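Local coordinates for phosphatidylinositol transfer protein SFH5 (Saccharomyces cerevisiae, PDB 6W32) that binds and transfers phosphatidylinositol, regulates phosphatidylinositol 4,5-bisphosphate homeostasis at the plasma membrane, and carries heme b, perhaps for responses to organic oxidants, at residues V117-F122 with V133-Y138; K143-F148 with R192-I197; D184-S189 with F221-T226. All blocks are in the same frame, centred on the assembly; numbering follows the deposited sequence.

Interaction 1: residues V117-F122 with V133-Y138. With HEM (protoporphyrin IX containing Fe), chain D.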
loop_
_atom_site.group_PDB
_atom_site.type_symbol
_atom_site.label_atom_id
_atom_site.label_comp_id
_atom_site.label_asym_id
_atom_site.label_seq_id
_atom_site.Cartn_x
_atom_site.Cartn_y
_atom_site.Cartn_z
ATOM N N VAL A 117 0.867 16.467 -2.923
ATOM C CA VAL A 117 -0.445 15.951 -2.549
ATOM C C VAL A 117 -0.362 14.529 -2.040
ATOM O O VAL A 117 -1.393 13.874 -1.901
ATOM C CB VAL A 117 -1.467 16.062 -3.687
ATOM C CG1 VAL A 117 -1.925 17.482 -3.796
ATOM C CG2 VAL A 117 -0.859 15.608 -4.969
ATOM N N GLY A 118 0.847 14.045 -1.750
ATOM C CA GLY A 118 1.068 12.810 -1.021
ATOM C C GLY A 118 1.673 13.073 0.343
ATOM O O GLY A 118 2.787 13.575 0.447
ATOM N N ILE A 119 0.932 12.760 1.399
ATOM C CA ILE A 119 1.339 12.982 2.781
ATOM C C ILE A 119 1.376 11.634 3.481
ATOM O O ILE A 119 0.482 10.801 3.289
ATOM C CB ILE A 119 0.372 13.935 3.518
ATOM C CG1 ILE A 119 0.396 15.319 2.881
ATOM C CG2 ILE A 119 0.736 14.031 4.985
ATOM C CD1 ILE A 119 1.778 15.764 2.515
ATOM N N LEU A 120 2.393 11.431 4.311
ATOM C CA LEU A 120 2.612 10.157 4.980
ATOM C C LEU A 120 2.846 10.432 6.459
ATOM O O LEU A 120 3.762 11.185 6.802
ATOM C CB LEU A 120 3.801 9.430 4.348
ATOM C CG LEU A 120 4.396 8.316 5.193
ATOM C CD1 LEU A 120 3.344 7.228 5.465
ATOM C CD2 LEU A 120 5.620 7.728 4.522
ATOM N N THR A 121 2.019 9.839 7.337
ATOM C CA THR A 121 2.090 10.114 8.771
ATOM C C THR A 121 2.061 8.835 9.591
ATOM O O THR A 121 1.474 7.832 9.195
ATOM C CB THR A 121 0.940 10.990 9.253
ATOM O OG1 THR A 121 -0.237 10.183 9.399
ATOM C CG2 THR A 121 0.666 12.099 8.273
ATOM N N PHE A 122 2.673 8.891 10.761
ATOM C CA PHE A 122 2.736 7.736 11.638
ATOM C C PHE A 122 2.528 8.183 13.071
ATOM O O PHE A 122 3.088 9.193 13.497
ATOM C CB PHE A 122 4.071 7.011 11.513
ATOM C CG PHE A 122 4.195 5.829 12.419
ATOM C CD1 PHE A 122 5.017 5.871 13.520
ATOM C CD2 PHE A 122 3.488 4.666 12.164
ATOM C CE1 PHE A 122 5.135 4.783 14.355
ATOM C CE2 PHE A 122 3.603 3.560 12.997
ATOM C CZ PHE A 122 4.426 3.626 14.092
ATOM N N VAL A 133 -0.538 5.810 8.151
ATOM C CA VAL A 133 -1.566 6.335 7.261
ATOM C C VAL A 133 -0.881 6.982 6.073
ATOM O O VAL A 133 0.149 7.652 6.246
ATOM C CB VAL A 133 -2.459 7.372 7.995
ATOM C CG1 VAL A 133 -3.671 7.737 7.170
ATOM C CG2 VAL A 133 -2.922 6.855 9.338
ATOM N N THR A 134 -1.440 6.814 4.870
ATOM C CA THR A 134 -1.036 7.691 3.765
ATOM C C THR A 134 -2.225 8.520 3.314
ATOM O O THR A 134 -3.382 8.117 3.467
ATOM C CB THR A 134 -0.449 6.971 2.531
ATOM O OG1 THR A 134 -1.498 6.361 1.768
ATOM C CG2 THR A 134 0.547 5.944 2.906
ATOM N N TRP A 135 -1.931 9.671 2.733
ATOM C CA TRP A 135 -2.966 10.637 2.431
ATOM C C TRP A 135 -2.755 11.157 1.019
ATOM O O TRP A 135 -1.665 11.620 0.687
ATOM C CB TRP A 135 -2.926 11.816 3.407
ATOM C CG TRP A 135 -2.933 11.551 4.898
ATOM C CD1 TRP A 135 -1.984 10.894 5.653
ATOM C CD2 TRP A 135 -3.916 12.029 5.818
ATOM N NE1 TRP A 135 -2.344 10.931 6.995
ATOM C CE2 TRP A 135 -3.526 11.616 7.112
ATOM C CE3 TRP A 135 -5.090 12.765 5.666
ATOM C CZ2 TRP A 135 -4.276 11.914 8.241
ATOM C CZ3 TRP A 135 -5.829 13.063 6.772
ATOM C CH2 TRP A 135 -5.426 12.634 8.058
ATOM N N ASN A 136 -3.801 11.135 0.209
ATOM C CA ASN A 136 -3.749 11.730 -1.115
ATOM C C ASN A 136 -4.656 12.949 -1.137
ATOM O O ASN A 136 -5.852 12.842 -0.862
ATOM C CB ASN A 136 -4.158 10.726 -2.187
ATOM C CG ASN A 136 -3.259 9.524 -2.209
ATOM O OD1 ASN A 136 -3.603 8.466 -1.662
ATOM N ND2 ASN A 136 -2.087 9.679 -2.807
ATOM N N LEU A 137 -4.082 14.112 -1.422
ATOM C CA LEU A 137 -4.868 15.337 -1.435
ATOM C C LEU A 137 -5.380 15.584 -2.844
ATOM O O LEU A 137 -5.162 16.635 -3.445
ATOM C CB LEU A 137 -4.046 16.506 -0.909
ATOM C CG LEU A 137 -3.476 16.160 0.455
ATOM C CD1 LEU A 137 -2.608 17.252 0.973
ATOM C CD2 LEU A 137 -4.617 15.873 1.402
ATOM N N TYR A 138 -6.080 14.570 -3.351
ATOM C CA TYR A 138 -6.468 14.574 -4.756
ATOM C C TYR A 138 -7.380 15.747 -5.110
ATOM O O TYR A 138 -7.332 16.249 -6.235
ATOM C CB TYR A 138 -7.131 13.249 -5.110
ATOM C CG TYR A 138 -6.162 12.095 -5.281
ATOM C CD1 TYR A 138 -4.840 12.300 -5.661
ATOM C CD2 TYR A 138 -6.575 10.789 -5.072
ATOM C CE1 TYR A 138 -3.966 11.215 -5.814
ATOM C CE2 TYR A 138 -5.704 9.714 -5.241
ATOM C CZ TYR A 138 -4.422 9.932 -5.607
ATOM O OH TYR A 138 -3.613 8.842 -5.743
HETATM C CHA HEM D . -9.597 5.324 -6.029
HETATM C CHB HEM D . -8.221 9.492 -7.963
HETATM C CHC HEM D . -12.626 11.297 -7.118
HETATM C CHD HEM D . -13.852 7.241 -4.712
HETATM C C1A HEM D . -8.855 6.313 -6.619
HETATM C C2A HEM D . -7.517 6.115 -7.090
HETATM C C3A HEM D . -7.112 7.263 -7.671
HETATM C C4A HEM D . -8.213 8.203 -7.536
HETATM C CMA HEM D . -5.770 7.646 -8.342
HETATM C CAA HEM D . -6.869 4.728 -6.951
HETATM C CBA HEM D . -5.786 4.538 -5.915
HETATM C CGA HEM D . -5.516 5.658 -4.985
HETATM O O1A HEM D . -4.905 6.627 -5.538
HETATM O O2A HEM D . -5.158 5.218 -3.842
HETATM C C1B HEM D . -9.304 10.322 -7.959
HETATM C C2B HEM D . -9.333 11.633 -8.544
HETATM C C3B HEM D . -10.544 12.147 -8.321
HETATM C C4B HEM D . -11.332 11.164 -7.578
HETATM C CMB HEM D . -8.128 12.266 -9.273
HETATM C CAB HEM D . -11.037 13.548 -8.742
HETATM C CBB HEM D . -12.162 13.718 -9.413
HETATM C C1C HEM D . -13.373 10.397 -6.381
HETATM C C2C HEM D . -14.757 10.533 -5.873
HETATM C C3C HEM D . -15.083 9.400 -5.210
HETATM C C4C HEM D . -13.933 8.509 -5.263
HETATM C CMC HEM D . -15.681 11.766 -6.050
HETATM C CAC HEM D . -16.426 9.095 -4.492
HETATM C CBC HEM D . -16.462 8.505 -3.274
HETATM C C1D HEM D . -12.855 6.320 -4.879
HETATM C C2D HEM D . -12.872 4.941 -4.452
HETATM C C3D HEM D . -11.530 4.363 -4.909
HETATM C C4D HEM D . -10.855 5.446 -5.538
HETATM C CMD HEM D . -13.968 4.177 -3.704
HETATM C CAD HEM D . -10.915 2.971 -4.727
HETATM C CBD HEM D . -9.799 3.117 -3.685
HETATM C CGD HEM D . -9.245 1.746 -3.390
HETATM O O1D HEM D . -8.200 1.661 -2.664
HETATM O O2D HEM D . -9.691 0.776 -4.093
HETATM N NA HEM D . -9.263 7.582 -6.914
HETATM N NB HEM D . -10.531 10.066 -7.383
HETATM N NC HEM D . -12.964 9.171 -5.989
HETATM N ND HEM D . -11.639 6.575 -5.540
HETATM FE FE HEM D . -11.064 8.391 -6.361
#
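Ile119 and Trp135 form a hydrogen-bonded antiparallel pair in a beta hairpin, with Ile119 N to Trp135 O at 2.9 Å and Trp135 N to Ile119 O at 2.7 Å. Thr121 and Val133 repeat this pair of hydrogen bonds two residues on, and Leu137 N to Val117 O (2.7 Å) carries the ladder just past the strand ends, where Leu137 centres an inverse gamma turn.

Among side chains, Trp135 CG lies beside its backbone N (chi1 -52°), which swings the indole toward the partner strand, and NE1 points its N-H at Thr121 OG1 (3.3 Å, 162° at the hydrogen), near the indole plane. Val133 CG1 lies over one indole face.

Apolar contacts follow, Ile119 CB against Trp135 CB (3.9 Å) and Ile119 CG1 against Leu137 CD1.

At the end of the turn, Tyr138 OH donates a hydrogen bond to heme propionate O1A (2.6 Å), which lies in the ring plane. Asn136 CB covers the centre of one phenol face.

Strand 118-122 is outermost in the five-stranded sheet of the CRAL-TRIO domain, and strand 132-136 pairs on with 179-184. Leu277 of helix 277-280 packs on the Ile119 and Trp135 face, while Asn136 meets Arg158 of helix 151-166.

Interaction 2: residues K143-F148 with R192-I197. With HEM (protoporphyrin IX containing Fe), chain D.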
loop_
_atom_site.group_PDB
_atom_site.type_symbol
_atom_site.label_atom_id
_atom_site.label_comp_id
_atom_site.label_asym_id
_atom_site.label_seq_id
_atom_site.Cartn_x
_atom_site.Cartn_y
_atom_site.Cartn_z
ATOM N N LYS A 143 -7.621 21.304 -10.394
ATOM C CA LYS A 143 -6.952 22.372 -11.135
ATOM C C LYS A 143 -6.220 21.843 -12.364
ATOM O O LYS A 143 -6.184 22.500 -13.409
ATOM C CB LYS A 143 -5.921 23.070 -10.236
ATOM C CG LYS A 143 -6.330 23.396 -8.784
ATOM C CD LYS A 143 -7.720 24.004 -8.617
ATOM C CE LYS A 143 -7.772 24.809 -7.324
ATOM N NZ LYS A 143 -7.034 24.133 -6.209
ATOM N N LYS A 144 -5.574 20.685 -12.237
ATOM C CA LYS A 144 -4.449 20.312 -13.091
ATOM C C LYS A 144 -4.713 18.932 -13.655
ATOM O O LYS A 144 -4.181 17.955 -13.141
ATOM C CB LYS A 144 -3.150 20.315 -12.302
ATOM C CG LYS A 144 -3.122 21.271 -11.094
ATOM C CD LYS A 144 -1.689 21.682 -10.845
ATOM C CE LYS A 144 -1.488 22.590 -9.637
ATOM N NZ LYS A 144 -0.029 22.958 -9.511
ATOM N N LYS A 145 -5.470 18.850 -14.742
ATOM C CA LYS A 145 -5.772 17.570 -15.368
ATOM C C LYS A 145 -4.827 17.244 -16.511
ATOM O O LYS A 145 -5.243 16.628 -17.500
ATOM C CB LYS A 145 -7.226 17.542 -15.843
ATOM C CG LYS A 145 -8.204 18.076 -14.802
ATOM C CD LYS A 145 -9.452 17.199 -14.666
ATOM C CE LYS A 145 -10.388 17.800 -13.650
ATOM N NZ LYS A 145 -11.061 16.788 -12.787
ATOM N N GLU A 146 -3.565 17.656 -16.403
ATOM C CA GLU A 146 -2.488 17.152 -17.255
ATOM C C GLU A 146 -1.653 16.077 -16.570
ATOM O O GLU A 146 -1.075 15.225 -17.252
ATOM C CB GLU A 146 -1.574 18.301 -17.707
ATOM C CG GLU A 146 -0.723 18.927 -16.592
ATOM C CD GLU A 146 -1.401 20.105 -15.888
ATOM O OE1 GLU A 146 -2.547 20.471 -16.263
ATOM O OE2 GLU A 146 -0.771 20.667 -14.958
ATOM N N LEU A 147 -1.594 16.092 -15.234
ATOM C CA LEU A 147 -0.988 14.997 -14.482
ATOM C C LEU A 147 -1.618 13.657 -14.811
ATOM O O LEU A 147 -1.007 12.617 -14.556
ATOM C CB LEU A 147 -1.124 15.248 -12.981
ATOM C CG LEU A 147 -0.575 16.597 -12.523
ATOM C CD1 LEU A 147 -1.456 17.195 -11.447
ATOM C CD2 LEU A 147 0.860 16.439 -12.038
ATOM N N PHE A 148 -2.826 13.657 -15.358
ATOM C CA PHE A 148 -3.540 12.424 -15.620
ATOM C C PHE A 148 -3.385 11.934 -17.056
ATOM O O PHE A 148 -3.733 10.783 -17.342
ATOM C CB PHE A 148 -5.021 12.618 -15.259
ATOM C CG PHE A 148 -5.240 13.015 -13.822
ATOM C CD1 PHE A 148 -5.718 14.274 -13.498
ATOM C CD2 PHE A 148 -4.952 12.126 -12.797
ATOM C CE1 PHE A 148 -5.918 14.648 -12.155
ATOM C CE2 PHE A 148 -5.130 12.478 -11.476
ATOM C CZ PHE A 148 -5.617 13.746 -11.145
ATOM N N ARG A 192 -16.135 17.714 -13.688
ATOM C CA ARG A 192 -14.785 17.457 -14.164
ATOM C C ARG A 192 -14.346 16.045 -13.796
ATOM O O ARG A 192 -13.402 15.836 -13.067
ATOM C CB ARG A 192 -13.834 18.511 -13.601
ATOM C CG ARG A 192 -13.735 19.790 -14.454
ATOM C CD ARG A 192 -13.024 20.930 -13.696
ATOM N NE ARG A 192 -13.528 22.266 -14.038
ATOM C CZ ARG A 192 -14.101 23.099 -13.170
ATOM N NH1 ARG A 192 -14.245 22.738 -11.897
ATOM N NH2 ARG A 192 -14.534 24.290 -13.572
ATOM N N MET A 193 -15.039 15.060 -14.329
ATOM C CA MET A 193 -14.807 13.679 -13.920
ATOM C C MET A 193 -14.474 12.828 -15.121
ATOM O O MET A 193 -14.977 11.713 -15.283
ATOM C CB MET A 193 -16.021 13.124 -13.169
ATOM C CG MET A 193 -15.722 11.960 -12.229
ATOM S SD MET A 193 -14.839 12.354 -10.683
ATOM C CE MET A 193 -15.390 14.033 -10.425
ATOM N N ASP A 194 -13.602 13.354 -15.972
ATOM C CA ASP A 194 -13.302 12.810 -17.290
ATOM C C ASP A 194 -12.513 11.503 -17.216
ATOM O O ASP A 194 -11.842 11.198 -16.226
ATOM C CB ASP A 194 -12.485 13.818 -18.066
ATOM C CG ASP A 194 -11.324 14.350 -17.236
ATOM O OD1 ASP A 194 -10.335 13.604 -17.032
ATOM O OD2 ASP A 194 -11.420 15.500 -16.740
ATOM N N SER A 195 -12.531 10.767 -18.331
ATOM C CA SER A 195 -11.897 9.455 -18.435
ATOM C C SER A 195 -10.385 9.476 -18.222
ATOM O O SER A 195 -9.785 8.397 -18.170
ATOM C CB SER A 195 -12.192 8.835 -19.797
ATOM O OG SER A 195 -11.644 9.635 -20.822
ATOM N N ASP A 196 -9.739 10.634 -18.097
ATOM C CA ASP A 196 -8.346 10.612 -17.664
ATOM C C ASP A 196 -8.254 10.118 -16.238
ATOM O O ASP A 196 -7.494 9.188 -15.935
ATOM C CB ASP A 196 -7.711 11.994 -17.789
ATOM C CG ASP A 196 -6.914 12.172 -19.095
ATOM O OD1 ASP A 196 -6.859 11.220 -19.927
ATOM O OD2 ASP A 196 -6.354 13.283 -19.289
ATOM N N ILE A 197 -9.063 10.713 -15.355
ATOM C CA ILE A 197 -9.096 10.316 -13.953
ATOM C C ILE A 197 -9.543 8.871 -13.825
ATOM O O ILE A 197 -8.951 8.087 -13.066
ATOM C CB ILE A 197 -9.998 11.274 -13.157
ATOM C CG1 ILE A 197 -9.305 12.631 -13.010
ATOM C CG2 ILE A 197 -10.311 10.717 -11.766
ATOM C CD1 ILE A 197 -10.249 13.733 -12.691
HETATM C CHA HEM D . -9.597 5.324 -6.029
HETATM C CHB HEM D . -8.221 9.492 -7.963
HETATM C CHC HEM D . -12.626 11.297 -7.118
HETATM C CHD HEM D . -13.852 7.241 -4.712
HETATM C C1A HEM D . -8.855 6.313 -6.619
HETATM C C2A HEM D . -7.517 6.115 -7.090
HETATM C C3A HEM D . -7.112 7.263 -7.671
HETATM C C4A HEM D . -8.213 8.203 -7.536
HETATM C CMA HEM D . -5.770 7.646 -8.342
HETATM C CAA HEM D . -6.869 4.728 -6.951
HETATM C CBA HEM D . -5.786 4.538 -5.915
HETATM C CGA HEM D . -5.516 5.658 -4.985
HETATM O O1A HEM D . -4.905 6.627 -5.538
HETATM O O2A HEM D . -5.158 5.218 -3.842
HETATM C C1B HEM D . -9.304 10.322 -7.959
HETATM C C2B HEM D . -9.333 11.633 -8.544
HETATM C C3B HEM D . -10.544 12.147 -8.321
HETATM C C4B HEM D . -11.332 11.164 -7.578
HETATM C CMB HEM D . -8.128 12.266 -9.273
HETATM C CAB HEM D . -11.037 13.548 -8.742
HETATM C CBB HEM D . -12.162 13.718 -9.413
HETATM C C1C HEM D . -13.373 10.397 -6.381
HETATM C C2C HEM D . -14.757 10.533 -5.873
HETATM C C3C HEM D . -15.083 9.400 -5.210
HETATM C C4C HEM D . -13.933 8.509 -5.263
HETATM C CMC HEM D . -15.681 11.766 -6.050
HETATM C CAC HEM D . -16.426 9.095 -4.492
HETATM C CBC HEM D . -16.462 8.505 -3.274
HETATM C C1D HEM D . -12.855 6.320 -4.879
HETATM C C2D HEM D . -12.872 4.941 -4.452
HETATM C C3D HEM D . -11.530 4.363 -4.909
HETATM C C4D HEM D . -10.855 5.446 -5.538
HETATM C CMD HEM D . -13.968 4.177 -3.704
HETATM C CAD HEM D . -10.915 2.971 -4.727
HETATM C CBD HEM D . -9.799 3.117 -3.685
HETATM C CGD HEM D . -9.245 1.746 -3.390
HETATM O O1D HEM D . -8.200 1.661 -2.664
HETATM O O2D HEM D . -9.691 0.776 -4.093
HETATM N NA HEM D . -9.263 7.582 -6.914
HETATM N NB HEM D . -10.531 10.066 -7.383
HETATM N NC HEM D . -12.964 9.171 -5.989
HETATM N ND HEM D . -11.639 6.575 -5.540
HETATM FE FE HEM D . -11.064 8.391 -6.361
#
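The backbones of Lys145-Phe148 and Asp194-Ile197 come together where a loop passes the first turn of a helix, nearest at Phe148 and Asp196, whose CA atoms are 5.5 Å apart.

Lys145 swings its kinked chain across the Arg192 side chain at about a right angle. Its NZ donates to the backbone carbonyl Arg192 O, tilted 28° from the carbonyl plane and modelled at 2.5 Å, a length too short to be taken literally at this resolution. On the way its CD passes Asp194 OD2 (3.3 Å), but NZ stays 4.2 Å from that OD2, beyond salt-bridge distance, though the opposite charges may still attract. Asp194 is the N-cap of the helix, its OD1 weakly accepting from Asp196 N.

The apolar half is a CH-pi contact. Ile197 CG1 sits over the centre of the Phe148 ring, 4.0 Å from the centroid and 11° off the normal. Both residues also line the heme pocket: Phe148 CZ touches methyl CMB at 3.5 Å, and Ile197 CG2 meets pyrrole carbon C2B at the same distance. With chi1 at -72°, CG1 lies beside the backbone N and faces the phenyl ring, while CG2, on the other branch, is turned to the porphyrin. Met193 SD adds a contact to vinyl CBB.

The contact thus fastens the loop between strand 132-136 and helix 151-166 to the start of helix 195-211. From the same loop, Leu147 packs on Leu114 of helix 112-115.

Interaction 3: residues D184-S189 with F221-T226. With HEM (protoporphyrin IX containing Fe), chain D.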
loop_
_atom_site.group_PDB
_atom_site.type_symbol
_atom_site.label_atom_id
_atom_site.label_comp_id
_atom_site.label_asym_id
_atom_site.label_seq_id
_atom_site.Cartn_x
_atom_site.Cartn_y
_atom_site.Cartn_z
ATOM N N ASP A 184 -8.527 12.921 0.357
ATOM C CA ASP A 184 -9.233 14.163 0.529
ATOM C C ASP A 184 -9.601 14.595 -0.865
ATOM O O ASP A 184 -8.742 14.877 -1.699
ATOM C CB ASP A 184 -8.338 15.208 1.193
ATOM C CG ASP A 184 -9.046 16.531 1.404
ATOM O OD1 ASP A 184 -10.235 16.637 1.037
ATOM O OD2 ASP A 184 -8.414 17.467 1.938
ATOM N N TYR A 185 -10.899 14.647 -1.105
ATOM C CA TYR A 185 -11.423 15.167 -2.345
ATOM C C TYR A 185 -12.011 16.554 -2.186
ATOM O O TYR A 185 -12.869 16.948 -2.993
ATOM C CB TYR A 185 -12.471 14.202 -2.874
ATOM C CG TYR A 185 -11.889 12.867 -3.246
ATOM C CD1 TYR A 185 -10.987 12.766 -4.289
ATOM C CD2 TYR A 185 -12.257 11.710 -2.586
ATOM C CE1 TYR A 185 -10.443 11.559 -4.647
ATOM C CE2 TYR A 185 -11.732 10.496 -2.951
ATOM C CZ TYR A 185 -10.821 10.428 -3.998
ATOM O OH TYR A 185 -10.254 9.235 -4.387
ATOM N N LYS A 186 -11.579 17.312 -1.172
ATOM C CA LYS A 186 -12.154 18.638 -1.002
ATOM C C LYS A 186 -11.898 19.475 -2.236
ATOM O O LYS A 186 -10.779 19.938 -2.465
ATOM C CB LYS A 186 -11.591 19.372 0.203
ATOM C CG LYS A 186 -12.179 20.779 0.277
ATOM C CD LYS A 186 -12.325 21.323 1.724
ATOM C CE LYS A 186 -13.603 22.148 1.871
ATOM N NZ LYS A 186 -13.926 22.845 0.580
ATOM N N GLY A 187 -12.932 19.691 -3.025
ATOM C CA GLY A 187 -12.789 20.581 -4.140
ATOM C C GLY A 187 -13.247 19.967 -5.433
ATOM O O GLY A 187 -13.402 20.684 -6.418
ATOM N N VAL A 188 -13.479 18.659 -5.465
ATOM C CA VAL A 188 -13.886 18.047 -6.720
ATOM C C VAL A 188 -15.162 18.696 -7.230
ATOM O O VAL A 188 -16.053 19.081 -6.457
ATOM C CB VAL A 188 -14.074 16.533 -6.561
ATOM C CG1 VAL A 188 -12.721 15.815 -6.677
ATOM C CG2 VAL A 188 -14.746 16.229 -5.235
ATOM N N SER A 189 -15.223 18.875 -8.541
ATOM C CA SER A 189 -16.433 19.316 -9.205
ATOM C C SER A 189 -17.046 18.113 -9.876
ATOM O O SER A 189 -16.329 17.281 -10.425
ATOM C CB SER A 189 -16.148 20.382 -10.245
ATOM O OG SER A 189 -17.091 20.249 -11.293
ATOM N N PHE A 221 -12.630 8.288 2.658
ATOM C CA PHE A 221 -12.789 9.164 1.505
ATOM C C PHE A 221 -13.536 10.374 2.020
ATOM O O PHE A 221 -14.758 10.309 2.159
ATOM C CB PHE A 221 -13.574 8.472 0.394
ATOM C CG PHE A 221 -12.946 7.213 -0.085
ATOM C CD1 PHE A 221 -12.178 7.208 -1.240
ATOM C CD2 PHE A 221 -13.113 6.025 0.614
ATOM C CE1 PHE A 221 -11.601 6.038 -1.719
ATOM C CE2 PHE A 221 -12.528 4.851 0.150
ATOM C CZ PHE A 221 -11.764 4.862 -1.034
ATOM N N VAL A 222 -12.839 11.473 2.302
ATOM C CA VAL A 222 -13.462 12.567 3.042
ATOM C C VAL A 222 -13.667 13.789 2.152
ATOM O O VAL A 222 -13.004 13.982 1.140
ATOM C CB VAL A 222 -12.656 12.930 4.304
ATOM C CG1 VAL A 222 -12.226 11.651 5.009
ATOM C CG2 VAL A 222 -11.469 13.788 3.951
ATOM N N ASN A 223 -14.639 14.605 2.537
ATOM C CA ASN A 223 -14.985 15.844 1.864
ATOM C C ASN A 223 -15.544 15.589 0.472
ATOM O O ASN A 223 -15.210 16.280 -0.489
ATOM C CB ASN A 223 -13.798 16.789 1.844
ATOM C CG ASN A 223 -13.586 17.394 3.188
ATOM O OD1 ASN A 223 -14.561 17.742 3.862
ATOM N ND2 ASN A 223 -12.350 17.476 3.628
ATOM N N VAL A 224 -16.471 14.635 0.405
ATOM C CA VAL A 224 -17.122 14.103 -0.790
ATOM C C VAL A 224 -18.600 14.483 -0.730
ATOM O O VAL A 224 -19.358 13.879 0.038
ATOM C CB VAL A 224 -16.973 12.576 -0.869
ATOM C CG1 VAL A 224 -17.351 12.046 -2.246
ATOM C CG2 VAL A 224 -15.592 12.138 -0.461
ATOM N N PRO A 225 -19.058 15.431 -1.525
ATOM C CA PRO A 225 -20.509 15.666 -1.656
ATOM C C PRO A 225 -21.324 14.414 -2.001
ATOM O O PRO A 225 -20.767 13.467 -2.558
ATOM C CB PRO A 225 -20.578 16.696 -2.789
ATOM C CG PRO A 225 -19.271 17.429 -2.709
ATOM C CD PRO A 225 -18.240 16.424 -2.250
ATOM N N THR A 226 -22.639 14.387 -1.704
ATOM C CA THR A 226 -23.487 13.223 -2.009
ATOM C C THR A 226 -23.922 13.161 -3.466
ATOM O O THR A 226 -24.502 12.142 -3.893
ATOM C CB THR A 226 -24.757 13.207 -1.152
ATOM O OG1 THR A 226 -25.208 14.552 -0.962
ATOM C CG2 THR A 226 -24.499 12.566 0.204
HETATM C CHA HEM D . -9.597 5.324 -6.029
HETATM C CHB HEM D . -8.221 9.492 -7.963
HETATM C CHC HEM D . -12.626 11.297 -7.118
HETATM C CHD HEM D . -13.852 7.241 -4.712
HETATM C C1A HEM D . -8.855 6.313 -6.619
HETATM C C2A HEM D . -7.517 6.115 -7.090
HETATM C C3A HEM D . -7.112 7.263 -7.671
HETATM C C4A HEM D . -8.213 8.203 -7.536
HETATM C CMA HEM D . -5.770 7.646 -8.342
HETATM C CAA HEM D . -6.869 4.728 -6.951
HETATM C CBA HEM D . -5.786 4.538 -5.915
HETATM C CGA HEM D . -5.516 5.658 -4.985
HETATM O O1A HEM D . -4.905 6.627 -5.538
HETATM O O2A HEM D . -5.158 5.218 -3.842
HETATM C C1B HEM D . -9.304 10.322 -7.959
HETATM C C2B HEM D . -9.333 11.633 -8.544
HETATM C C3B HEM D . -10.544 12.147 -8.321
HETATM C C4B HEM D . -11.332 11.164 -7.578
HETATM C CMB HEM D . -8.128 12.266 -9.273
HETATM C CAB HEM D . -11.037 13.548 -8.742
HETATM C CBB HEM D . -12.162 13.718 -9.413
HETATM C C1C HEM D . -13.373 10.397 -6.381
HETATM C C2C HEM D . -14.757 10.533 -5.873
HETATM C C3C HEM D . -15.083 9.400 -5.210
HETATM C C4C HEM D . -13.933 8.509 -5.263
HETATM C CMC HEM D . -15.681 11.766 -6.050
HETATM C CAC HEM D . -16.426 9.095 -4.492
HETATM C CBC HEM D . -16.462 8.505 -3.274
HETATM C C1D HEM D . -12.855 6.320 -4.879
HETATM C C2D HEM D . -12.872 4.941 -4.452
HETATM C C3D HEM D . -11.530 4.363 -4.909
HETATM C C4D HEM D . -10.855 5.446 -5.538
HETATM C CMD HEM D . -13.968 4.177 -3.704
HETATM C CAD HEM D . -10.915 2.971 -4.727
HETATM C CBD HEM D . -9.799 3.117 -3.685
HETATM C CGD HEM D . -9.245 1.746 -3.390
HETATM O O1D HEM D . -8.200 1.661 -2.664
HETATM O O2D HEM D . -9.691 0.776 -4.093
HETATM N NA HEM D . -9.263 7.582 -6.914
HETATM N NB HEM D . -10.531 10.066 -7.383
HETATM N NC HEM D . -12.964 9.171 -5.989
HETATM N ND HEM D . -11.639 6.575 -5.540
HETATM FE FE HEM D . -11.064 8.391 -6.361
#
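Tyr185 and Phe221 run alongside each other into the heme pocket. Tyr185 is the proximal ligand, its OH 2.3 Å from the heme iron. His183 ND1 hydrogen-bonds the same Tyr185 OH, and the His183 ring also meets Phe221 edge-to-face. The Tyr185 ring places one face near the porphyrin at C1C. Phe221 meets the next pyrrole, CE1 to C2D at 3.2 Å, and touches Tyr185 edge to edge, CD1 to Tyr185 CE2 at 3.7 Å. Val224 divides its branches: CG2 reaches the Tyr185 ring edge, and CG1, anti to the backbone N (chi1 -167°), turns to the vinyl carbons CAC and CBC. Val188 CG1 packs on the other vinyl, CAB and CBB.

The scaffold is the CRAL-TRIO sheet of the Sec14-like proteins, in which Asp184 and Val222 form a parallel bridge at the C-terminal ends of strands 179-184 and 216-222.

The bridge positions the ligand residue through Tyr185 N to Val222 O, a nearly straight 3.1 Å bond. One residue back, Asp184 OD1 makes an Asx turn, accepting from Lys186 N (2.7 Å) from above the carboxylate plane, and also takes a weak bond from Asn223 ND2 at 3.4 Å. Asn223 OD1 is held by Gly253 N, and Asp184 OD2 by Tyr268 OH.

From the N terminus, interaction 1 comes first and closes the short loop between strands 118-122 and 132-136. The chain then enters 143-148, whose partner 192-197 lies beyond helix 151-166 and strand 179-184, so interaction 2 closes a loop of 43 residues. Interaction 3 opens inside that loop, at 184-189, and closes outside it at 221-226, after helix 195-211; the two therefore cross, whereas interaction 1 is in series with both. Interactions 1 and 3 touch directly within one sheet, Asn136 O to Asp184 N at 2.9 Å, and Tyr138 packs on Tyr185. Interaction 2 joins them through the heme, which all three border.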